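Local coordinates for protein taurocyamine kinase (Schistosoma mansoni, PDB 4WOD) that reversibly transfers phosphate between ATP and the guanidino compound taurocyamine, using two fused phosphagen kinase units in one chain, at residues A515-H523 with R605-S616. The protein carries 4 engineered substitutions. Residues are numbered along the deposited sequence; the frame is centred on the assembly and turned at random.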
# COMPACT_ATOMS: atom_id res chain seq x y z
N ALA A 515 29.34 15.77 -3.89
CA ALA A 515 29.92 15.75 -5.24
C ALA A 515 29.08 16.54 -6.23
O ALA A 515 29.60 17.32 -7.02
CB ALA A 515 30.09 14.30 -5.73
N LEU A 516 27.76 16.35 -6.19
CA LEU A 516 26.88 17.01 -7.15
C LEU A 516 26.88 18.53 -7.01
O LEU A 516 26.85 19.25 -8.01
CB LEU A 516 25.44 16.48 -7.01
CG LEU A 516 25.24 14.97 -7.25
CD1 LEU A 516 23.77 14.57 -7.09
CD2 LEU A 516 25.77 14.51 -8.61
N LYS A 517 26.93 19.03 -5.77
CA LYS A 517 26.95 20.47 -5.55
C LYS A 517 28.27 21.10 -6.02
O LYS A 517 28.37 22.32 -6.19
CB LYS A 517 26.73 20.81 -4.07
CG LYS A 517 25.38 20.40 -3.50
CD LYS A 517 25.35 20.57 -1.98
CE LYS A 517 24.02 20.14 -1.37
NZ LYS A 517 23.95 20.44 0.10
N GLY A 518 29.30 20.27 -6.19
CA GLY A 518 30.57 20.78 -6.67
C GLY A 518 30.75 20.74 -8.19
O GLY A 518 31.77 21.20 -8.70
N LEU A 519 29.77 20.18 -8.92
CA LEU A 519 29.89 20.04 -10.39
C LEU A 519 29.90 21.41 -11.03
O LEU A 519 29.20 22.29 -10.57
CB LEU A 519 28.75 19.23 -10.98
CG LEU A 519 28.68 17.75 -10.61
CD1 LEU A 519 27.36 17.17 -11.11
CD2 LEU A 519 29.86 17.02 -11.22
N THR A 520 30.68 21.56 -12.09
CA THR A 520 30.86 22.85 -12.73
C THR A 520 30.49 22.84 -14.20
O THR A 520 30.22 21.79 -14.78
CB THR A 520 32.31 23.33 -12.61
OG1 THR A 520 33.14 22.47 -13.40
CG2 THR A 520 32.77 23.29 -11.15
N GLY A 521 30.48 24.02 -14.81
CA GLY A 521 30.21 24.19 -16.22
C GLY A 521 28.82 23.73 -16.58
O GLY A 521 27.84 24.01 -15.89
N GLU A 522 28.74 23.00 -17.69
CA GLU A 522 27.49 22.41 -18.17
C GLU A 522 26.81 21.53 -17.10
O GLU A 522 25.59 21.35 -17.10
CB GLU A 522 27.76 21.57 -19.42
CG GLU A 522 26.52 21.15 -20.16
CD GLU A 522 26.82 20.63 -21.55
OE1 GLU A 522 28.01 20.35 -21.83
OE2 GLU A 522 25.88 20.52 -22.37
N HIS A 523 27.60 20.99 -16.20
CA HIS A 523 27.08 20.06 -15.21
C HIS A 523 26.68 20.75 -13.92
O HIS A 523 26.04 20.14 -13.07
CB HIS A 523 28.13 18.96 -14.95
CG HIS A 523 28.46 18.17 -16.18
ND1 HIS A 523 29.51 18.50 -17.02
CD2 HIS A 523 27.87 17.09 -16.72
CE1 HIS A 523 29.54 17.65 -18.03
NE2 HIS A 523 28.56 16.79 -17.88
N ARG A 605 28.29 14.71 -22.78
CA ARG A 605 27.88 15.31 -21.52
C ARG A 605 27.73 14.25 -20.43
O ARG A 605 28.22 14.41 -19.32
CB ARG A 605 26.57 16.09 -21.68
CG ARG A 605 26.14 16.85 -20.45
CD ARG A 605 25.01 17.83 -20.77
NE ARG A 605 23.92 17.18 -21.48
CZ ARG A 605 23.59 17.40 -22.75
NH1 ARG A 605 24.25 18.31 -23.46
NH2 ARG A 605 22.59 16.73 -23.30
N LEU A 606 27.06 13.14 -20.77
CA LEU A 606 26.98 12.03 -19.82
C LEU A 606 28.36 11.56 -19.34
O LEU A 606 28.58 11.49 -18.13
CB LEU A 606 26.24 10.84 -20.42
CG LEU A 606 26.15 9.69 -19.40
CD1 LEU A 606 25.48 10.17 -18.07
CD2 LEU A 606 25.40 8.50 -19.96
N ILE A 607 29.28 11.24 -20.26
CA ILE A 607 30.57 10.67 -19.85
C ILE A 607 31.35 11.63 -18.93
O ILE A 607 31.93 11.23 -17.91
CB ILE A 607 31.46 10.28 -21.07
CG1 ILE A 607 30.73 9.29 -21.99
CG2 ILE A 607 32.81 9.70 -20.61
CD1 ILE A 607 30.12 8.11 -21.27
N GLU A 608 31.31 12.90 -19.28
CA GLU A 608 32.03 13.90 -18.52
C GLU A 608 31.42 14.04 -17.12
O GLU A 608 32.14 14.27 -16.15
CB GLU A 608 32.02 15.24 -19.25
CG GLU A 608 32.91 15.22 -20.49
CD GLU A 608 32.72 16.46 -21.34
OE1 GLU A 608 31.88 17.32 -20.98
OE2 GLU A 608 33.41 16.56 -22.38
N GLY A 609 30.10 13.86 -17.03
CA GLY A 609 29.43 13.91 -15.74
C GLY A 609 29.75 12.72 -14.85
O GLY A 609 29.89 12.84 -13.63
N ILE A 610 29.83 11.55 -15.47
CA ILE A 610 30.16 10.34 -14.72
C ILE A 610 31.56 10.45 -14.13
O ILE A 610 31.80 10.19 -12.94
CB ILE A 610 30.09 9.07 -15.61
CG1 ILE A 610 28.71 8.90 -16.26
CG2 ILE A 610 30.48 7.81 -14.81
CD1 ILE A 610 28.66 7.71 -17.23
N ASN A 611 32.50 10.87 -14.98
CA ASN A 611 33.87 11.07 -14.55
C ASN A 611 33.98 12.08 -13.41
O ASN A 611 34.72 11.86 -12.46
CB ASN A 611 34.74 11.48 -15.73
CG ASN A 611 35.00 10.32 -16.68
OD1 ASN A 611 34.88 9.15 -16.30
ND2 ASN A 611 35.34 10.64 -17.93
N ALA A 612 33.25 13.20 -13.51
CA ALA A 612 33.30 14.24 -12.48
C ALA A 612 32.78 13.74 -11.13
O ALA A 612 33.38 13.98 -10.08
CB ALA A 612 32.51 15.47 -12.94
N ILE A 613 31.66 13.04 -11.16
CA ILE A 613 31.10 12.46 -9.96
C ILE A 613 32.08 11.44 -9.36
O ILE A 613 32.26 11.39 -8.13
CB ILE A 613 29.74 11.82 -10.26
CG1 ILE A 613 28.75 12.92 -10.68
CG2 ILE A 613 29.21 11.05 -9.03
CD1 ILE A 613 27.40 12.42 -11.10
N GLY A 614 32.74 10.68 -10.24
CA GLY A 614 33.65 9.60 -9.87
C GLY A 614 34.92 10.05 -9.16
O GLY A 614 35.56 9.28 -8.44
N LYS A 615 35.27 11.32 -9.33
CA LYS A 615 36.34 11.91 -8.54
C LYS A 615 36.11 11.80 -7.03
O LYS A 615 37.08 11.69 -6.27
CB LYS A 615 36.53 13.39 -8.91
CG LYS A 615 36.90 13.61 -10.37
CD LYS A 615 38.24 13.00 -10.66
CE LYS A 615 38.94 13.75 -11.78
NZ LYS A 615 38.71 13.08 -13.09
N SER A 616 34.86 11.79 -6.58
CA SER A 616 34.57 11.90 -5.14
C SER A 616 34.19 10.57 -4.47
O SER A 616 33.96 10.52 -3.26
CB SER A 616 33.45 12.91 -4.89
OG SER A 616 33.83 14.22 -5.30
O HOH W 1 29.81 18.25 -22.97
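Arg605 meets both Glu522 and His523 where the loop after helix 502-517 passes over helix 599-614. From its CB the chain leaves with CG anti to the backbone N (chi1 -175°), which sets CG 3.5 Å from His523 NE2. CD lies over a face of the Glu522 carboxylate, 3.2 Å from OE2. A bend at chi3 then turns the guanidinium: NE bonds to Thr577 O, NH2 to Gln594 OE1, and NH1 closes a salt bridge to Glu522 OE2 (3.0 Å) from that same face, the two planes 62° apart. Three partners thus fix the group's rotation. Arg605 O serves too: His523 NE2 donates to it nearly straight (2.8 Å, 165°) and close to the ring plane, while Gly609 N reaches it from the opposite face in the normal helix bond. Glu608 CB lies 3.7 Å from His523 CE1; a water joins Glu608 OE1 to Glu522 OE1, while Glu608 OE2 pairs with Lys604. Farther along, Leu519 CD2 rests on Ala612 CB (3.5 Å), and Leu516 CD2 and Ile613 CD1 touch above Val580. Two helices, one with the loop leading from it into edge strand 525-529, packed on one face of an antiparallel sheet, typify the phosphagen kinase C-terminal catalytic domain.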